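Local atomic coordinates of ribonucleoside-diphosphate reductase subunit beta (PDB entry 4N83), a protein that serves as the metal-containing beta subunit of a class Ib ribonucleotide reductase, active with manganese or iron, and probably supplies the radical for making deoxyribonucleotides. Residues L64-Q69 / K102-I107; S98-S103 / K185-D190; K57-L62 / S106-L111. One frame throughout, in Å; residues are numbered along the deposited sequence.

All three interactions are buried, and each uses helix 84-111. Interactions 1 and 3 join it to helix 49-78 at two successive levels, and interaction 2 ties it to helix 178-206. The chemistry changes along the helix. Interaction 1 is polar, D66 linking one manganese to Y104; interaction 2 mixes the hydrogen bond from H100 of the same metal site to D190 with I187 packed on the H100 ring. They touch through packing of D66 against H100 and A101. Interaction 3 lies further from the centre of the chain and is apolar, joined to interaction 1 by Y104, which rests on F59 and L62; beyond it, helix 84-111 ends among partly exposed residues.

Interaction 1. Residues L64-Q69 / K102-I107. With MN (manganese (II) ion), chain J.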
loop_
_atom_site.group_PDB
_atom_site.type_symbol
_atom_site.label_atom_id
_atom_site.label_comp_id
_atom_site.label_asym_id
_atom_site.label_seq_id
_atom_site.Cartn_x
_atom_site.Cartn_y
_atom_site.Cartn_z
ATOM N N LEU A 64 -5.355 17.252 3.808
ATOM C CA LEU A 64 -3.943 17.630 3.815
ATOM C C LEU A 64 -3.104 16.637 4.620
ATOM O O LEU A 64 -1.979 16.312 4.236
ATOM C CB LEU A 64 -3.778 19.038 4.401
ATOM C CG LEU A 64 -2.404 19.699 4.268
ATOM C CD1 LEU A 64 -2.144 20.126 2.830
ATOM C CD2 LEU A 64 -2.299 20.892 5.204
ATOM N N LEU A 65 -3.662 16.157 5.729
ATOM C CA LEU A 65 -2.943 15.272 6.645
ATOM C C LEU A 65 -3.023 13.790 6.262
ATOM O O LEU A 65 -2.144 13.012 6.635
ATOM C CB LEU A 65 -3.452 15.471 8.071
ATOM C CG LEU A 65 -3.341 16.899 8.615
ATOM C CD1 LEU A 65 -4.127 17.039 9.910
ATOM C CD2 LEU A 65 -1.885 17.295 8.819
ATOM N N ASP A 66 -4.070 13.396 5.538
ATOM C CA ASP A 66 -4.131 12.048 4.953
ATOM C C ASP A 66 -3.242 11.952 3.709
ATOM O O ASP A 66 -2.789 10.863 3.351
ATOM C CB ASP A 66 -5.575 11.640 4.617
ATOM C CG ASP A 66 -6.259 10.898 5.761
ATOM O OD1 ASP A 66 -5.707 9.883 6.236
ATOM O OD2 ASP A 66 -7.360 11.319 6.172
ATOM N N THR A 67 -3.006 13.090 3.053
ATOM C CA THR A 67 -2.031 13.178 1.962
ATOM C C THR A 67 -0.614 13.116 2.529
ATOM O O THR A 67 0.259 12.454 1.968
ATOM C CB THR A 67 -2.184 14.489 1.164
ATOM O OG1 THR A 67 -3.554 14.665 0.784
ATOM C CG2 THR A 67 -1.311 14.469 -0.089
ATOM N N LEU A 68 -0.400 13.824 3.636
ATOM C CA LEU A 68 0.881 13.816 4.344
ATOM C C LEU A 68 1.297 12.404 4.751
ATOM O O LEU A 68 2.469 12.040 4.634
ATOM C CB LEU A 68 0.794 14.706 5.590
ATOM C CG LEU A 68 2.003 14.747 6.527
ATOM C CD1 LEU A 68 3.214 15.336 5.822
ATOM C CD2 LEU A 68 1.671 15.539 7.781
ATOM N N GLN A 69 0.332 11.621 5.228
ATOM C CA GLN A 69 0.596 10.264 5.705
ATOM C C GLN A 69 0.881 9.280 4.569
ATOM O O GLN A 69 1.818 8.483 4.658
ATOM C CB GLN A 69 -0.576 9.753 6.554
ATOM C CG GLN A 69 -0.694 10.409 7.922
ATOM C CD GLN A 69 0.358 9.924 8.904
ATOM O OE1 GLN A 69 0.087 9.075 9.753
ATOM N NE2 GLN A 69 1.567 10.460 8.790
ATOM N N LYS A 102 -8.345 10.126 -0.731
ATOM C CA LYS A 102 -9.258 10.162 -1.876
ATOM C C LYS A 102 -10.717 10.323 -1.448
ATOM O O LYS A 102 -11.459 11.095 -2.057
ATOM C CB LYS A 102 -9.107 8.900 -2.739
ATOM C CG LYS A 102 -10.112 8.814 -3.882
ATOM C CD LYS A 102 -9.831 7.646 -4.808
ATOM C CE LYS A 102 -11.019 7.367 -5.719
ATOM N NZ LYS A 102 -11.377 8.537 -6.567
ATOM N N SER A 103 -11.121 9.598 -0.406
ATOM C CA SER A 103 -12.518 9.582 0.050
ATOM C C SER A 103 -13.126 10.980 0.228
ATOM O O SER A 103 -14.317 11.174 -0.021
ATOM C CB SER A 103 -12.647 8.786 1.352
ATOM O OG SER A 103 -11.773 9.283 2.348
ATOM N N TYR A 104 -12.309 11.942 0.651
ATOM C CA TYR A 104 -12.758 13.328 0.804
ATOM C C TYR A 104 -13.181 13.941 -0.531
ATOM O O TYR A 104 -14.160 14.685 -0.591
ATOM C CB TYR A 104 -11.661 14.194 1.427
ATOM C CG TYR A 104 -11.178 13.720 2.779
ATOM C CD1 TYR A 104 -12.048 13.635 3.861
ATOM C CD2 TYR A 104 -9.846 13.371 2.979
ATOM C CE1 TYR A 104 -11.607 13.206 5.103
ATOM C CE2 TYR A 104 -9.394 12.943 4.215
ATOM C CZ TYR A 104 -10.277 12.861 5.276
ATOM O OH TYR A 104 -9.832 12.436 6.508
ATOM N N SER A 105 -12.437 13.630 -1.593
ATOM C CA SER A 105 -12.741 14.141 -2.935
ATOM C C SER A 105 -14.106 13.664 -3.443
ATOM O O SER A 105 -14.791 14.395 -4.162
ATOM C CB SER A 105 -11.644 13.743 -3.930
ATOM O OG SER A 105 -10.368 14.187 -3.500
ATOM N N SER A 106 -14.490 12.444 -3.066
ATOM C CA SER A 106 -15.805 11.893 -3.414
ATOM C C SER A 106 -16.936 12.605 -2.674
ATOM O O SER A 106 -18.037 12.749 -3.209
ATOM C CB SER A 106 -15.856 10.396 -3.107
ATOM O OG SER A 106 -14.865 9.699 -3.835
ATOM N N ILE A 107 -16.662 13.040 -1.445
ATOM C CA ILE A 107 -17.622 13.820 -0.664
ATOM C C ILE A 107 -17.846 15.177 -1.322
ATOM O O ILE A 107 -18.985 15.620 -1.468
ATOM C CB ILE A 107 -17.141 14.038 0.791
ATOM C CG1 ILE A 107 -17.079 12.701 1.541
ATOM C CG2 ILE A 107 -18.060 15.008 1.527
ATOM C CD1 ILE A 107 -16.295 12.761 2.835
HETATM MN MN MN J . -5.497 8.504 7.836
#
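Y104 sets its CG anti to the carbonyl carbon, beside the backbone N (chi1 -58°), which sends the ring across to helix 49-78, where D66, with a chi1 of -92°, turns its carboxylate to meet it. The phenol OH donates to D66 OD2 over 2.7 Å, reaching the oxygen nearly along its C-O axis. OD2 lies at the edge of the ring and in its plane, 3.3 Å from Y104 CE2, while the carboxylate is tilted 36° from that plane. The two oxygens of D66 thus divide their work: OD1 binds the manganese at 2.1 Å and OD2 accepts the tyrosine hydroxyl. A single carboxylate connects the metal to Y104, the predicted active-site residue and probably the radical-bearing tyrosine of class I reductases. E97, E157 and E191 bind the same ion; the metal bond of OD1 and the hydroxyl bond of OD2 together fix the rotation of the D66 carboxylate. Around the pair, the Y104 ring is packed by F59, L62 and T63 of helix 49-78 and by I184 of helix 178-206, F161 covers D66 from a loop, and L64 and L68 lean on helix 128-143.

Interaction 2. Residues S98-S103 / K185-D190; sequences SVHAKS and KLIIRD
H100 meets helix 178-206 with both an edge and a face of its imidazole. At the edge, NE2 donates to D190 OD2 over 3.2 Å, nearly straight at 171°. The acceptor sits in the ring plane and uses its anti lone pair, the one turned away from the other carboxylate oxygen. The ring and carboxylate planes differ by 21°, so the pair is nearly coplanar. Over one face, I187 CG2 stands 4.0 Å from the ring centroid in a CH-pi contact, and I187 CG1 approaches H100 CD2 to 3.7 Å. I187 reaches the ring by placing CG2 anti to its backbone N, and its CD1 extends to within 3.6 Å of S103 OG. The serine hydroxyl in turn is bonded to the carbonyl O of H100, one turn back, at 2.6 Å, with the donor above the carbonyl plane. The short helix segments are close to antiparallel (161°), their axes 10.8 Å apart, and H100 lies level with I187. Further out, F165 of helix 162-173 and W30 pack on I187. D190 OD2 also accepts from W30 NE1, so two donors hold that oxygen and steady the carboxylate that orients the histidine. H100 is part of the manganese site; with the N-H of NE2 engaged by D190, ND1 is on the side of the ring facing the metal. The resulting series W30, D190, H100 and metal is consistent with the tryptophan-aspartate-histidine path of radical transfer known in class I small subunits.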
loop_
_atom_site.group_PDB
_atom_site.type_symbol
_atom_site.label_atom_id
_atom_site.label_comp_id
_atom_site.label_asym_id
_atom_site.label_seq_id
_atom_site.Cartn_x
_atom_site.Cartn_y
_atom_site.Cartn_z
ATOM N N SER A 98 -3.983 6.519 1.506
ATOM C CA SER A 98 -4.342 7.120 0.214
ATOM C C SER A 98 -5.847 7.039 -0.049
ATOM O O SER A 98 -6.423 7.950 -0.648
ATOM C CB SER A 98 -3.572 6.468 -0.945
ATOM O OG SER A 98 -2.309 7.084 -1.136
ATOM N N VAL A 99 -6.474 5.947 0.389
ATOM C CA VAL A 99 -7.926 5.789 0.268
ATOM C C VAL A 99 -8.634 6.837 1.123
ATOM O O VAL A 99 -9.648 7.399 0.707
ATOM C CB VAL A 99 -8.394 4.374 0.680
ATOM C CG1 VAL A 99 -9.917 4.284 0.697
ATOM C CG2 VAL A 99 -7.821 3.325 -0.262
ATOM N N HIS A 100 -8.092 7.098 2.312
ATOM C CA HIS A 100 -8.621 8.139 3.192
ATOM C C HIS A 100 -8.507 9.514 2.531
ATOM O O HIS A 100 -9.432 10.324 2.601
ATOM C CB HIS A 100 -7.890 8.156 4.541
ATOM C CG HIS A 100 -7.987 6.872 5.307
ATOM N ND1 HIS A 100 -7.184 6.590 6.390
ATOM C CD2 HIS A 100 -8.776 5.786 5.132
ATOM C CE1 HIS A 100 -7.484 5.392 6.859
ATOM N NE2 HIS A 100 -8.447 4.881 6.112
ATOM N N ALA A 101 -7.371 9.766 1.887
ATOM C CA ALA A 101 -7.141 11.028 1.186
ATOM C C ALA A 101 -8.105 11.207 0.011
ATOM O O ALA A 101 -8.621 12.306 -0.212
ATOM C CB ALA A 101 -5.700 11.108 0.706
ATOM N N LYS A 102 -8.345 10.126 -0.731
ATOM C CA LYS A 102 -9.258 10.162 -1.876
ATOM C C LYS A 102 -10.717 10.323 -1.448
ATOM O O LYS A 102 -11.459 11.095 -2.057
ATOM C CB LYS A 102 -9.107 8.900 -2.739
ATOM C CG LYS A 102 -10.112 8.814 -3.882
ATOM C CD LYS A 102 -9.831 7.646 -4.808
ATOM C CE LYS A 102 -11.019 7.367 -5.719
ATOM N NZ LYS A 102 -11.377 8.537 -6.567
ATOM N N SER A 103 -11.121 9.598 -0.406
ATOM C CA SER A 103 -12.518 9.582 0.050
ATOM C C SER A 103 -13.126 10.980 0.228
ATOM O O SER A 103 -14.317 11.174 -0.021
ATOM C CB SER A 103 -12.647 8.786 1.352
ATOM O OG SER A 103 -11.773 9.283 2.348
ATOM N N LYS A 185 -16.634 7.318 9.402
ATOM C CA LYS A 185 -16.716 6.234 10.385
ATOM C C LYS A 185 -15.709 5.127 10.065
ATOM O O LYS A 185 -15.034 4.613 10.959
ATOM C CB LYS A 185 -18.135 5.650 10.398
ATOM C CG LYS A 185 -18.475 4.807 11.617
ATOM C CD LYS A 185 -19.245 5.604 12.657
ATOM C CE LYS A 185 -19.731 4.709 13.787
ATOM N NZ LYS A 185 -18.644 4.351 14.739
ATOM N N LEU A 186 -15.619 4.769 8.784
ATOM C CA LEU A 186 -14.680 3.748 8.317
ATOM C C LEU A 186 -13.221 4.181 8.483
ATOM O O LEU A 186 -12.360 3.356 8.794
ATOM C CB LEU A 186 -14.953 3.406 6.847
ATOM C CG LEU A 186 -16.272 2.682 6.557
ATOM C CD1 LEU A 186 -16.672 2.852 5.098
ATOM C CD2 LEU A 186 -16.180 1.208 6.922
ATOM N N ILE A 187 -12.950 5.470 8.271
ATOM C CA ILE A 187 -11.597 6.021 8.425
ATOM C C ILE A 187 -11.121 5.902 9.874
ATOM O O ILE A 187 -9.970 5.544 10.126
ATOM C CB ILE A 187 -11.525 7.496 7.963
ATOM C CG1 ILE A 187 -11.700 7.581 6.442
ATOM C CG2 ILE A 187 -10.197 8.132 8.368
ATOM C CD1 ILE A 187 -12.060 8.959 5.928
ATOM N N ILE A 188 -12.015 6.199 10.814
ATOM C CA ILE A 188 -11.714 6.089 12.244
ATOM C C ILE A 188 -11.473 4.627 12.647
ATOM O O ILE A 188 -10.631 4.350 13.504
ATOM C CB ILE A 188 -12.845 6.698 13.109
ATOM C CG1 ILE A 188 -12.972 8.204 12.841
ATOM C CG2 ILE A 188 -12.589 6.456 14.595
ATOM C CD1 ILE A 188 -14.327 8.780 13.199
ATOM N N ARG A 189 -12.207 3.703 12.030
ATOM C CA ARG A 189 -12.020 2.273 12.285
ATOM C C ARG A 189 -10.613 1.817 11.895
ATOM O O ARG A 189 -9.994 1.027 12.610
ATOM C CB ARG A 189 -13.062 1.440 11.531
ATOM C CG ARG A 189 -13.098 -0.026 11.946
ATOM C CD ARG A 189 -14.126 -0.815 11.152
ATOM N NE ARG A 189 -13.718 -1.036 9.764
ATOM C CZ ARG A 189 -14.455 -1.660 8.846
ATOM N NH1 ARG A 189 -15.655 -2.142 9.152
ATOM N NH2 ARG A 189 -13.989 -1.807 7.610
ATOM N N ASP A 190 -10.117 2.315 10.764
ATOM C CA ASP A 190 -8.757 2.008 10.313
ATOM C C ASP A 190 -7.707 2.682 11.190
ATOM O O ASP A 190 -6.727 2.048 11.583
ATOM C CB ASP A 190 -8.547 2.435 8.853
ATOM C CG ASP A 190 -9.195 1.487 7.861
ATOM O OD1 ASP A 190 -9.323 0.279 8.161
ATOM O OD2 ASP A 190 -9.568 1.954 6.765
#

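Interaction 3. Residues K57-L62 / S106-L111; sequences KVFGGL and SIFSTL
F108 of helix 84-111 drives the rim of its ring against the backbone of helix 49-78, and here the packing is close. Its CZ lies 3.6 Å from F59 CB and equally 3.6 Å from G60 N, which sits at the ring edge and in the ring plane. At G60 the ring meets the main chain itself. A chi1 of -59°, with CG lying beside the backbone N, swings the F108 ring toward the other helix although its CB is not directed there. F59 leans out beside it, and the F59 and I107 side chains cross at about a right angle: I107 CG2 is 4.1 Å from F59 CE2, and CD1 of the same isoleucine lies over one face of the ring. The two helices follow one another in the chain and run antiparallel, at 151° over the short segments with axes 11.2 Å apart, as neighbours in the ferritin-like helical bundle that houses the dimetal site. V180 and I184 of helix 178-206 pack on F59, and V180 and I183 on I107. Toward the C-terminal end of 106-111 the fit is looser. The CB of L111 is directed toward residues 57-62, but its side chain stays 5.8 Å from them and rests instead on W44. T110, partly exposed, bonds back to S106 O through OG1 at 3.1 Å, whereas S109 is exposed and hydrogen-bonded through OG to N11 of the second subunit.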
loop_
_atom_site.group_PDB
_atom_site.type_symbol
_atom_site.label_atom_id
_atom_site.label_comp_id
_atom_site.label_asym_id
_atom_site.label_seq_id
_atom_site.Cartn_x
_atom_site.Cartn_y
_atom_site.Cartn_z
ATOM N N LYS A 57 -14.127 23.062 5.054
ATOM C CA LYS A 57 -12.881 23.429 5.730
ATOM C C LYS A 57 -12.358 22.305 6.629
ATOM O O LYS A 57 -11.148 22.172 6.827
ATOM C CB LYS A 57 -13.081 24.699 6.564
ATOM C CG LYS A 57 -13.252 25.967 5.741
ATOM C CD LYS A 57 -13.357 27.194 6.633
ATOM C CE LYS A 57 -13.216 28.479 5.835
ATOM N NZ LYS A 57 -13.325 29.682 6.704
ATOM N N VAL A 58 -13.277 21.509 7.170
ATOM C CA VAL A 58 -12.930 20.388 8.041
ATOM C C VAL A 58 -12.315 19.242 7.241
ATOM O O VAL A 58 -11.190 18.828 7.518
ATOM C CB VAL A 58 -14.164 19.897 8.834
ATOM C CG1 VAL A 58 -13.991 18.463 9.320
ATOM C CG2 VAL A 58 -14.433 20.825 10.011
ATOM N N PHE A 59 -13.054 18.735 6.256
ATOM C CA PHE A 59 -12.576 17.614 5.443
ATOM C C PHE A 59 -11.324 17.995 4.659
ATOM O O PHE A 59 -10.364 17.227 4.611
ATOM C CB PHE A 59 -13.660 17.120 4.476
ATOM C CG PHE A 59 -14.865 16.514 5.152
ATOM C CD1 PHE A 59 -14.722 15.629 6.218
ATOM C CD2 PHE A 59 -16.145 16.807 4.702
ATOM C CE1 PHE A 59 -15.832 15.071 6.830
ATOM C CE2 PHE A 59 -17.257 16.247 5.308
ATOM C CZ PHE A 59 -17.102 15.379 6.375
ATOM N N GLY A 60 -11.340 19.182 4.058
ATOM C CA GLY A 60 -10.192 19.693 3.314
ATOM C C GLY A 60 -8.932 19.807 4.156
ATOM O O GLY A 60 -7.831 19.554 3.668
ATOM N N GLY A 61 -9.095 20.198 5.418
ATOM C CA GLY A 61 -7.974 20.287 6.353
ATOM C C GLY A 61 -7.401 18.924 6.702
ATOM O O GLY A 61 -6.187 18.767 6.824
ATOM N N LEU A 62 -8.286 17.942 6.865
ATOM C CA LEU A 62 -7.881 16.562 7.122
ATOM C C LEU A 62 -7.285 15.918 5.869
ATOM O O LEU A 62 -6.375 15.094 5.967
ATOM C CB LEU A 62 -9.075 15.736 7.607
ATOM C CG LEU A 62 -9.737 16.179 8.916
ATOM C CD1 LEU A 62 -11.073 15.471 9.088
ATOM C CD2 LEU A 62 -8.828 15.924 10.110
ATOM N N SER A 106 -14.490 12.444 -3.066
ATOM C CA SER A 106 -15.805 11.893 -3.414
ATOM C C SER A 106 -16.936 12.605 -2.674
ATOM O O SER A 106 -18.037 12.749 -3.209
ATOM C CB SER A 106 -15.856 10.396 -3.107
ATOM O OG SER A 106 -14.865 9.699 -3.835
ATOM N N ILE A 107 -16.662 13.040 -1.445
ATOM C CA ILE A 107 -17.622 13.820 -0.664
ATOM C C ILE A 107 -17.846 15.177 -1.322
ATOM O O ILE A 107 -18.985 15.620 -1.468
ATOM C CB ILE A 107 -17.141 14.038 0.791
ATOM C CG1 ILE A 107 -17.079 12.701 1.541
ATOM C CG2 ILE A 107 -18.060 15.008 1.527
ATOM C CD1 ILE A 107 -16.295 12.761 2.835
ATOM N N PHE A 108 -16.753 15.825 -1.721
ATOM C CA PHE A 108 -16.820 17.141 -2.355
ATOM C C PHE A 108 -17.532 17.090 -3.710
ATOM O O PHE A 108 -18.281 18.007 -4.054
ATOM C CB PHE A 108 -15.418 17.742 -2.548
ATOM C CG PHE A 108 -14.631 17.916 -1.272
ATOM C CD1 PHE A 108 -15.214 18.471 -0.137
ATOM C CD2 PHE A 108 -13.289 17.555 -1.220
ATOM C CE1 PHE A 108 -14.482 18.635 1.028
ATOM C CE2 PHE A 108 -12.553 17.718 -0.059
ATOM C CZ PHE A 108 -13.149 18.260 1.067
ATOM N N SER A 109 -17.297 16.023 -4.469
ATOM C CA SER A 109 -17.871 15.883 -5.811
ATOM C C SER A 109 -19.399 15.855 -5.796
ATOM O O SER A 109 -20.040 16.514 -6.616
ATOM C CB SER A 109 -17.343 14.620 -6.491
ATOM O OG SER A 109 -15.939 14.687 -6.660
ATOM N N THR A 110 -19.971 15.096 -4.863
ATOM C CA THR A 110 -21.423 14.958 -4.763
ATOM C C THR A 110 -22.060 16.218 -4.179
ATOM O O THR A 110 -22.971 16.792 -4.776
ATOM C CB THR A 110 -21.820 13.747 -3.892
ATOM O OG1 THR A 110 -20.990 12.625 -4.214
ATOM C CG2 THR A 110 -23.283 13.376 -4.119
ATOM N N LEU A 111 -21.569 16.643 -3.017
ATOM C CA LEU A 111 -22.135 17.789 -2.299
ATOM C C LEU A 111 -21.880 19.111 -3.018
ATOM O O LEU A 111 -22.818 19.860 -3.299
ATOM C CB LEU A 111 -21.573 17.871 -0.871
ATOM C CG LEU A 111 -22.220 16.986 0.199
ATOM C CD1 LEU A 111 -22.198 15.510 -0.175
ATOM C CD2 LEU A 111 -21.532 17.210 1.539
#